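Local coordinates for protein signaling pathway modulator ZraP (Salmonella enterica subsp. enterica serovar Typhimurium, PDB 3LAY) that acts in the periplasm as a regulatory and chaperone modulator of the Zra envelope stress response and forms oligomers whose high-order structures are stabilised by zinc, at residues J[77-82]-J[138-143]; J[89-94]-J[127-132]; J[99-104]-J[117-122]. All blocks are in the same frame, centred on the assembly; numbering follows the deposited sequence.

All three interactions join the same two helices, 70-106 and 112-142, at successive levels of one antiparallel hairpin. Interaction 1 lies at the open end, interaction 2 near the middle and interaction 3 near the turn. Interactions 1 and 3 have centres about 31 Å apart, while interactions 2 and 3 touch through Leu94 and Met122. Interactions 1 and 2 are surface contacts, although Leu129 is buried in the second. Interaction 3 is partly buried, with Tyr101, Val118 and Ala119 enclosed. No hydrogen bond crosses any of them. Methionine meets tyrosine at both outer levels, whereas leucines, the aliphatic part of Arg91 and CB of Lys128 do the packing at the middle one.

Interaction 1 (J[77-82]-J[138-143]); sequences QKIYDD and VAMAQA
Ile79 packs against Ala139, Met140 and Ala143, and makes up the close part of this contact. Ile79 CG2 lies 4.0 Å from Ala139 CB and also meets CG of Met140. The longer branch carries Ile79 CD1 over the backbone of the facing helix, 4.0 Å from the N atom of Met140. Chi1 (-69°) sets CG2 anti to the backbone N and CG1 anti to the carbonyl carbon; the extended chi2 then carries CD1 onward.

Met140 meets both Ile79 and Tyr80. Its chain bends at chi2 and chi3, and its end still reaches helix 70-106. Met140 CE is 3.9 Å from CE2 of Tyr80, near the ring plane and at the edge. Met140 SD lies 5.3 Å from the centroid of the Tyr80 ring, also at the edge. This is a Met-aromatic contact made without any overlap of the ring face.

The solvent side is looser. Ala143, just past the end of its helix, is exposed, and its CB only approaches CD1 of Ile79 at 4.4 Å. Tyr80 is touched by the other segment at one edge alone. No hydrogen bond crosses here, so the contact rests on apolar and sulfur-aromatic packing. Arg136 extends it by touching both Ile79 and Tyr80, and Leu105 of a second subunit packs on Ala141.

The axes of the two helical segments approach to 10.2 Å, and their N-to-C directions are 164° apart. This is the packing of an antiparallel alpha-helical hairpin, here at its open end, within a subunit of the decameric alpha-helical barrel.

Interaction 2 (J[89-94]-J[127-132]); sequences ALRQQL and QKLDEQ
Arg91 has its guanidinium group held by its own helix: NE hydrogen-bonds to OG1 of Thr87 and NH2 to the backbone O of Tyr84. These two bonds help fix the polar end, while the aliphatic part of the side chain packs on Leu129 across the contact. The chain bends at chi3 (-78°), which turns the guanidinium group back toward the preceding turns. Arg91 CG faces both methyls of Leu129, 3.7 Å from each of CD1 and CD2. Arginine therefore contributes apolar packing here, and its charge is not used across the contact.

Leu129 is buried and central. Its CG is anti to the backbone N (chi1 -168°), which sends the forked end toward the opposite helix. CD2 of Leu129 also meets CD2 of Leu94 at 3.8 Å, with the two side chains slanting across each other.

Leu90 and Leu129 face each other across the helices, their CA atoms 6.9 Å apart. The side chain of Leu90 crosses that of Lys128 at about a right angle. CD2 of Leu90 is 3.6 Å from CB of Lys128, and CD1 of Leu90 is 4.1 Å from the same CB. Only the root of Lys128 takes part. The rest of its chain bends at chi2 and chi3 and leads off to the exposed side, where NZ hydrogen-bonds to OG of Ser124.

Here the two helical segments come within 10.1 Å, axis to axis. The angle between their N-to-C directions is 144°, less nearly antiparallel than at either end of the hairpin. Leu125 of helix 112-142 continues the packing on Leu90 and Leu94, Tyr83 and Thr87 of helix 70-106 touch Leu129, and a third subunit packs on Gln92 and Gln93.

Interaction 3 (J[99-104]-J[117-122]); sequences YEYNAL and AVAKEM
Tyr101 and Val118 meet near the turn of the antiparallel helical hairpin, where 9.8 Å separates the axes of the two segments and their N-to-C directions differ by 160°. Val118 is buried and fits its two methyls to different partners. Val118 CG1 is 3.9 Å from CB of Tyr101 and lies at the edge of the ring, near its plane. Val118 CG2 meets CD1 of Leu104 tip to tip at 3.6 Å. The extended chain of Glu100 also runs up to this methyl, with Glu100 OE2 3.8 Å from Val118 CG2.

Met122 comes to Tyr101 from the next turn. Met122 SD is 4.0 Å from CB of Tyr101 and 4.7 Å from the ring centroid, in an oblique Met-aromatic contact. The bend at chi3 (39°) turns the methyl aside, so sulfur does the touching. CB of Ala119 approaches CE1 of Tyr101 more loosely, at 4.4 Å.

The hydroxyl of Tyr101 looks outward from the hairpin: OH hydrogen-bonds to OD2 of Asp137 of a second subunit. Val134 of that subunit packs on Tyr101 and Ala119, while a third subunit lies along Tyr99, Asn102 and Ala103, so both helices of the hairpin also face neighbours in the decamer.

Interaction 1 (J[77-82]-J[138-143])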
loop_
_atom_site.group_PDB
_atom_site.type_symbol
_atom_site.label_atom_id
_atom_site.label_comp_id
_atom_site.label_asym_id
_atom_site.label_seq_id
_atom_site.Cartn_x
_atom_site.Cartn_y
_atom_site.Cartn_z
ATOM N N GLN J 77 12.848 26.049 -3.441
ATOM C CA GLN J 77 13.664 25.115 -4.181
ATOM C C GLN J 77 15.091 25.561 -4.149
ATOM O O GLN J 77 15.983 24.752 -3.946
ATOM C CB GLN J 77 13.189 24.971 -5.621
ATOM C CG GLN J 77 14.150 24.179 -6.509
ATOM N N LYS J 78 15.307 26.865 -4.304
ATOM C CA LYS J 78 16.668 27.385 -4.327
ATOM C C LYS J 78 17.343 27.210 -2.934
ATOM O O LYS J 78 18.494 26.743 -2.841
ATOM C CB LYS J 78 16.688 28.847 -4.792
ATOM C CG LYS J 78 18.081 29.335 -5.193
ATOM C CD LYS J 78 18.176 30.902 -5.222
ATOM N N ILE J 79 16.623 27.551 -1.859
ATOM C CA ILE J 79 17.184 27.402 -0.542
ATOM C C ILE J 79 17.592 25.936 -0.309
ATOM O O ILE J 79 18.660 25.648 0.207
ATOM C CB ILE J 79 16.208 27.942 0.524
ATOM C CG1 ILE J 79 16.098 29.486 0.407
ATOM C CG2 ILE J 79 16.643 27.528 1.961
ATOM C CD1 ILE J 79 14.887 30.110 1.136
ATOM N N TYR J 80 16.762 25.011 -0.751
ATOM C CA TYR J 80 17.079 23.592 -0.584
ATOM C C TYR J 80 18.272 23.120 -1.424
ATOM O O TYR J 80 19.060 22.321 -0.954
ATOM C CB TYR J 80 15.848 22.704 -0.825
ATOM C CG TYR J 80 15.083 22.417 0.414
ATOM C CD1 TYR J 80 15.137 21.167 0.995
ATOM C CD2 TYR J 80 14.368 23.410 1.063
ATOM C CE1 TYR J 80 14.451 20.884 2.169
ATOM C CE2 TYR J 80 13.680 23.148 2.217
ATOM C CZ TYR J 80 13.723 21.873 2.767
ATOM O OH TYR J 80 13.056 21.585 3.927
ATOM N N ASP J 81 18.391 23.596 -2.653
ATOM C CA ASP J 81 19.520 23.225 -3.495
ATOM C C ASP J 81 20.766 23.757 -2.861
ATOM O O ASP J 81 21.788 23.073 -2.806
ATOM C CB ASP J 81 19.411 23.794 -4.937
ATOM C CG ASP J 81 18.292 23.135 -5.755
ATOM O OD1 ASP J 81 17.784 22.068 -5.326
ATOM O OD2 ASP J 81 17.907 23.680 -6.815
ATOM N N ASP J 82 20.702 24.983 -2.384
ATOM C CA ASP J 82 21.879 25.546 -1.795
ATOM C C ASP J 82 22.323 24.678 -0.678
ATOM O O ASP J 82 23.492 24.320 -0.598
ATOM C CB ASP J 82 21.627 26.964 -1.364
ATOM C CG ASP J 82 21.581 27.903 -2.542
ATOM O OD1 ASP J 82 21.958 27.434 -3.658
ATOM O OD2 ASP J 82 21.192 29.088 -2.350
ATOM N N VAL J 138 15.927 28.646 8.943
ATOM C CA VAL J 138 15.865 30.069 9.234
ATOM C C VAL J 138 15.746 30.876 7.932
ATOM O O VAL J 138 15.027 31.889 7.847
ATOM C CB VAL J 138 17.138 30.525 9.974
ATOM C CG1 VAL J 138 17.225 32.008 9.977
ATOM C CG2 VAL J 138 17.174 29.937 11.372
ATOM N N ALA J 139 16.481 30.432 6.922
ATOM C CA ALA J 139 16.421 31.081 5.629
ATOM C C ALA J 139 14.967 31.023 5.176
ATOM O O ALA J 139 14.348 32.079 4.903
ATOM C CB ALA J 139 17.319 30.378 4.637
ATOM N N MET J 140 14.421 29.797 5.129
ATOM C CA MET J 140 13.032 29.570 4.731
ATOM C C MET J 140 12.097 30.501 5.475
ATOM O O MET J 140 11.274 31.178 4.843
ATOM C CB MET J 140 12.598 28.130 5.019
ATOM C CG MET J 140 13.246 27.101 4.146
ATOM S SD MET J 140 12.573 27.045 2.483
ATOM C CE MET J 140 11.086 26.062 2.685
ATOM N N ALA J 141 12.215 30.544 6.813
ATOM C CA ALA J 141 11.327 31.407 7.626
ATOM C C ALA J 141 11.489 32.854 7.222
ATOM O O ALA J 141 10.502 33.573 7.078
ATOM C CB ALA J 141 11.586 31.252 9.144
ATOM N N GLN J 142 12.725 33.275 7.009
ATOM C CA GLN J 142 12.944 34.652 6.627
ATOM C C GLN J 142 12.382 34.987 5.251
ATOM O O GLN J 142 12.173 36.148 4.955
ATOM C CB GLN J 142 14.433 35.027 6.714
ATOM C CG GLN J 142 14.924 35.250 8.117
ATOM C CD GLN J 142 16.393 35.482 8.160
ATOM O OE1 GLN J 142 17.155 34.813 7.447
ATOM N NE2 GLN J 142 16.831 36.405 9.007
ATOM N N ALA J 143 12.139 33.986 4.401
ATOM C CA ALA J 143 11.538 34.260 3.072
ATOM C C ALA J 143 10.017 34.211 3.097
ATOM O O ALA J 143 9.395 34.381 2.092
ATOM C CB ALA J 143 12.076 33.341 2.016
#

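Interaction 2 (J[89-94]-J[127-132])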
loop_
_atom_site.group_PDB
_atom_site.type_symbol
_atom_site.label_atom_id
_atom_site.label_comp_id
_atom_site.label_asym_id
_atom_site.label_seq_id
_atom_site.Cartn_x
_atom_site.Cartn_y
_atom_site.Cartn_z
ATOM N N ALA J 89 29.306 16.963 0.711
ATOM C CA ALA J 89 30.383 16.072 1.167
ATOM C C ALA J 89 30.148 15.618 2.615
ATOM O O ALA J 89 30.577 14.537 3.017
ATOM C CB ALA J 89 31.741 16.717 1.020
ATOM N N LEU J 90 29.452 16.450 3.375
ATOM C CA LEU J 90 29.225 16.221 4.772
ATOM C C LEU J 90 28.205 15.116 4.947
ATOM O O LEU J 90 28.371 14.236 5.776
ATOM C CB LEU J 90 28.787 17.533 5.412
ATOM C CG LEU J 90 28.769 17.652 6.924
ATOM C CD1 LEU J 90 30.147 17.398 7.593
ATOM C CD2 LEU J 90 28.252 19.030 7.244
ATOM N N ARG J 91 27.182 15.101 4.125
ATOM C CA ARG J 91 26.228 14.021 4.209
ATOM C C ARG J 91 26.802 12.675 3.768
ATOM O O ARG J 91 26.420 11.632 4.298
ATOM C CB ARG J 91 25.000 14.333 3.376
ATOM C CG ARG J 91 24.122 15.384 4.001
ATOM C CD ARG J 91 22.870 15.680 3.167
ATOM N NE ARG J 91 23.097 16.532 2.002
ATOM C CZ ARG J 91 23.340 16.103 0.780
ATOM N NH1 ARG J 91 23.424 14.814 0.559
ATOM N NH2 ARG J 91 23.527 16.975 -0.216
ATOM N N GLN J 92 27.681 12.695 2.764
ATOM C CA GLN J 92 28.308 11.473 2.252
ATOM C C GLN J 92 29.130 10.866 3.372
ATOM O O GLN J 92 28.928 9.677 3.703
ATOM C CB GLN J 92 29.182 11.783 1.060
ATOM C CG GLN J 92 29.651 10.571 0.229
ATOM C CD GLN J 92 30.558 10.971 -0.967
ATOM N N GLN J 93 30.007 11.687 3.986
ATOM C CA GLN J 93 30.866 11.268 5.094
ATOM C C GLN J 93 30.019 10.655 6.203
ATOM O O GLN J 93 30.372 9.630 6.738
ATOM C CB GLN J 93 31.728 12.460 5.617
ATOM C CG GLN J 93 33.090 12.656 4.849
ATOM C CD GLN J 93 33.780 14.124 4.859
ATOM O OE1 GLN J 93 33.335 15.098 5.501
ATOM N NE2 GLN J 93 34.867 14.225 4.095
ATOM N N LEU J 94 28.891 11.298 6.527
ATOM C CA LEU J 94 27.985 10.806 7.570
ATOM C C LEU J 94 27.396 9.458 7.232
ATOM O O LEU J 94 27.205 8.650 8.075
ATOM C CB LEU J 94 26.837 11.779 7.814
ATOM C CG LEU J 94 25.928 11.425 9.018
ATOM C CD1 LEU J 94 26.733 11.130 10.257
ATOM C CD2 LEU J 94 24.962 12.525 9.309
ATOM N N GLN J 127 26.559 17.073 14.103
ATOM C CA GLN J 127 26.423 18.392 14.648
ATOM C C GLN J 127 26.604 19.430 13.531
ATOM O O GLN J 127 25.834 20.419 13.459
ATOM C CB GLN J 127 27.350 18.594 15.868
ATOM C CG GLN J 127 27.629 20.053 16.261
ATOM C CD GLN J 127 28.941 20.628 15.650
ATOM O OE1 GLN J 127 29.917 19.876 15.380
ATOM N NE2 GLN J 127 28.986 21.958 15.486
ATOM N N LYS J 128 27.599 19.218 12.672
ATOM C CA LYS J 128 27.795 20.095 11.532
ATOM C C LYS J 128 26.594 20.032 10.630
ATOM O O LYS J 128 26.165 21.010 10.096
ATOM C CB LYS J 128 29.041 19.746 10.708
ATOM C CG LYS J 128 30.311 20.550 11.038
ATOM C CD LYS J 128 31.388 19.844 11.800
ATOM C CE LYS J 128 32.423 19.216 10.866
ATOM N NZ LYS J 128 33.299 18.215 11.594
ATOM N N LEU J 129 25.983 18.885 10.478
ATOM C CA LEU J 129 24.905 18.852 9.518
ATOM C C LEU J 129 23.727 19.633 10.006
ATOM O O LEU J 129 23.130 20.382 9.262
ATOM C CB LEU J 129 24.546 17.427 9.170
ATOM C CG LEU J 129 23.619 17.138 7.982
ATOM C CD1 LEU J 129 24.044 17.878 6.781
ATOM C CD2 LEU J 129 23.592 15.627 7.696
ATOM N N ASP J 130 23.401 19.477 11.270
ATOM C CA ASP J 130 22.287 20.191 11.864
ATOM C C ASP J 130 22.436 21.696 11.812
ATOM O O ASP J 130 21.465 22.404 11.610
ATOM C CB ASP J 130 22.126 19.739 13.307
ATOM C CG ASP J 130 21.627 18.276 13.422
ATOM O OD1 ASP J 130 20.814 17.835 12.580
ATOM O OD2 ASP J 130 22.030 17.581 14.369
ATOM N N GLU J 131 23.629 22.214 12.041
ATOM C CA GLU J 131 23.787 23.629 11.937
ATOM C C GLU J 131 23.330 24.120 10.558
ATOM O O GLU J 131 22.617 25.141 10.440
ATOM C CB GLU J 131 25.234 24.037 12.167
ATOM C CG GLU J 131 25.674 23.951 13.614
ATOM C CD GLU J 131 27.040 24.563 13.849
ATOM O OE1 GLU J 131 27.472 25.419 13.022
ATOM O OE2 GLU J 131 27.659 24.210 14.874
ATOM N N GLN J 132 23.741 23.393 9.518
ATOM C CA GLN J 132 23.346 23.733 8.179
ATOM C C GLN J 132 21.854 23.668 8.068
ATOM O O GLN J 132 21.267 24.528 7.453
ATOM C CB GLN J 132 24.040 22.857 7.139
ATOM C CG GLN J 132 25.583 23.000 7.113
ATOM C CD GLN J 132 26.026 24.413 6.862
ATOM O OE1 GLN J 132 25.422 25.135 6.070
ATOM N NE2 GLN J 132 27.072 24.828 7.542
#

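Interaction 3 (J[99-104]-J[117-122])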
loop_
_atom_site.group_PDB
_atom_site.type_symbol
_atom_site.label_atom_id
_atom_site.label_comp_id
_atom_site.label_asym_id
_atom_site.label_seq_id
_atom_site.Cartn_x
_atom_site.Cartn_y
_atom_site.Cartn_z
ATOM N N TYR J 99 27.569 3.385 7.968
ATOM C CA TYR J 99 27.779 2.018 7.506
ATOM C C TYR J 99 28.939 1.368 8.297
ATOM O O TYR J 99 28.859 0.242 8.776
ATOM C CB TYR J 99 28.118 1.974 6.018
ATOM C CG TYR J 99 27.009 2.236 5.011
ATOM C CD1 TYR J 99 25.904 1.420 4.917
ATOM C CD2 TYR J 99 27.151 3.204 4.070
ATOM C CE1 TYR J 99 24.942 1.617 3.956
ATOM C CE2 TYR J 99 26.201 3.412 3.113
ATOM C CZ TYR J 99 25.100 2.629 3.061
ATOM O OH TYR J 99 24.179 2.900 2.088
ATOM N N GLU J 100 30.031 2.095 8.405
ATOM C CA GLU J 100 31.152 1.626 9.161
ATOM C C GLU J 100 30.691 1.195 10.571
ATOM O O GLU J 100 31.043 0.125 11.046
ATOM C CB GLU J 100 32.210 2.735 9.230
ATOM C CG GLU J 100 33.398 2.334 10.035
ATOM C CD GLU J 100 34.610 3.251 9.944
ATOM O OE1 GLU J 100 34.573 4.363 9.359
ATOM O OE2 GLU J 100 35.639 2.822 10.495
ATOM N N TYR J 101 29.886 2.029 11.215
ATOM C CA TYR J 101 29.363 1.765 12.562
ATOM C C TYR J 101 28.621 0.483 12.633
ATOM O O TYR J 101 28.755 -0.282 13.597
ATOM C CB TYR J 101 28.368 2.854 12.933
ATOM C CG TYR J 101 27.757 2.787 14.309
ATOM C CD1 TYR J 101 28.507 3.066 15.436
ATOM C CD2 TYR J 101 26.405 2.561 14.471
ATOM C CE1 TYR J 101 27.937 3.052 16.707
ATOM C CE2 TYR J 101 25.809 2.560 15.734
ATOM C CZ TYR J 101 26.583 2.791 16.839
ATOM O OH TYR J 101 26.010 2.769 18.082
ATOM N N ASN J 102 27.782 0.268 11.624
ATOM C CA ASN J 102 26.949 -0.909 11.575
ATOM C C ASN J 102 27.813 -2.130 11.286
ATOM O O ASN J 102 27.550 -3.240 11.773
ATOM C CB ASN J 102 25.799 -0.684 10.601
ATOM C CG ASN J 102 24.649 0.051 11.248
ATOM O OD1 ASN J 102 24.147 -0.378 12.242
ATOM N ND2 ASN J 102 24.238 1.134 10.689
ATOM N N ALA J 103 28.892 -1.891 10.547
ATOM C CA ALA J 103 29.868 -2.932 10.268
ATOM C C ALA J 103 30.474 -3.344 11.613
ATOM O O ALA J 103 30.494 -4.533 11.983
ATOM C CB ALA J 103 30.940 -2.419 9.319
ATOM N N LEU J 104 30.903 -2.348 12.366
ATOM C CA LEU J 104 31.530 -2.613 13.637
ATOM C C LEU J 104 30.595 -3.376 14.560
ATOM O O LEU J 104 30.992 -4.362 15.155
ATOM C CB LEU J 104 32.013 -1.317 14.272
ATOM C CG LEU J 104 33.123 -0.703 13.409
ATOM C CD1 LEU J 104 33.552 0.695 13.906
ATOM C CD2 LEU J 104 34.334 -1.648 13.310
ATOM N N ALA J 117 34.842 5.359 18.968
ATOM C CA ALA J 117 35.552 6.368 18.173
ATOM C C ALA J 117 34.731 6.740 16.945
ATOM O O ALA J 117 34.697 7.930 16.548
ATOM C CB ALA J 117 36.926 5.900 17.768
ATOM N N VAL J 118 34.047 5.734 16.365
ATOM C CA VAL J 118 33.205 5.942 15.195
ATOM C C VAL J 118 31.925 6.658 15.612
ATOM O O VAL J 118 31.388 7.484 14.870
ATOM C CB VAL J 118 32.954 4.604 14.463
ATOM C CG1 VAL J 118 31.741 4.664 13.506
ATOM C CG2 VAL J 118 34.236 4.202 13.713
ATOM N N ALA J 119 31.431 6.365 16.806
ATOM C CA ALA J 119 30.237 7.093 17.291
ATOM C C ALA J 119 30.575 8.556 17.375
ATOM O O ALA J 119 29.755 9.381 16.996
ATOM C CB ALA J 119 29.743 6.590 18.649
ATOM N N LYS J 120 31.794 8.883 17.807
ATOM C CA LYS J 120 32.162 10.305 17.960
ATOM C C LYS J 120 32.269 10.987 16.610
ATOM O O LYS J 120 31.743 12.045 16.432
ATOM C CB LYS J 120 33.455 10.486 18.746
ATOM C CG LYS J 120 33.460 9.805 20.089
ATOM C CD LYS J 120 32.387 10.337 21.028
ATOM C CE LYS J 120 32.550 9.693 22.430
ATOM N NZ LYS J 120 31.849 10.480 23.508
ATOM N N GLU J 121 32.941 10.364 15.656
ATOM C CA GLU J 121 33.021 10.936 14.335
ATOM C C GLU J 121 31.618 11.236 13.865
ATOM O O GLU J 121 31.360 12.325 13.390
ATOM C CB GLU J 121 33.781 10.025 13.368
ATOM C CG GLU J 121 35.301 9.989 13.654
ATOM C CD GLU J 121 36.071 8.905 12.893
ATOM O OE1 GLU J 121 35.576 7.750 12.774
ATOM O OE2 GLU J 121 37.203 9.213 12.447
ATOM N N MET J 122 30.687 10.307 14.039
ATOM C CA MET J 122 29.300 10.563 13.624
ATOM C C MET J 122 28.680 11.689 14.369
ATOM O O MET J 122 27.903 12.448 13.802
ATOM C CB MET J 122 28.406 9.346 13.828
ATOM C CG MET J 122 28.528 8.290 12.775
ATOM S SD MET J 122 27.597 6.804 13.192
ATOM C CE MET J 122 26.096 7.411 13.947
#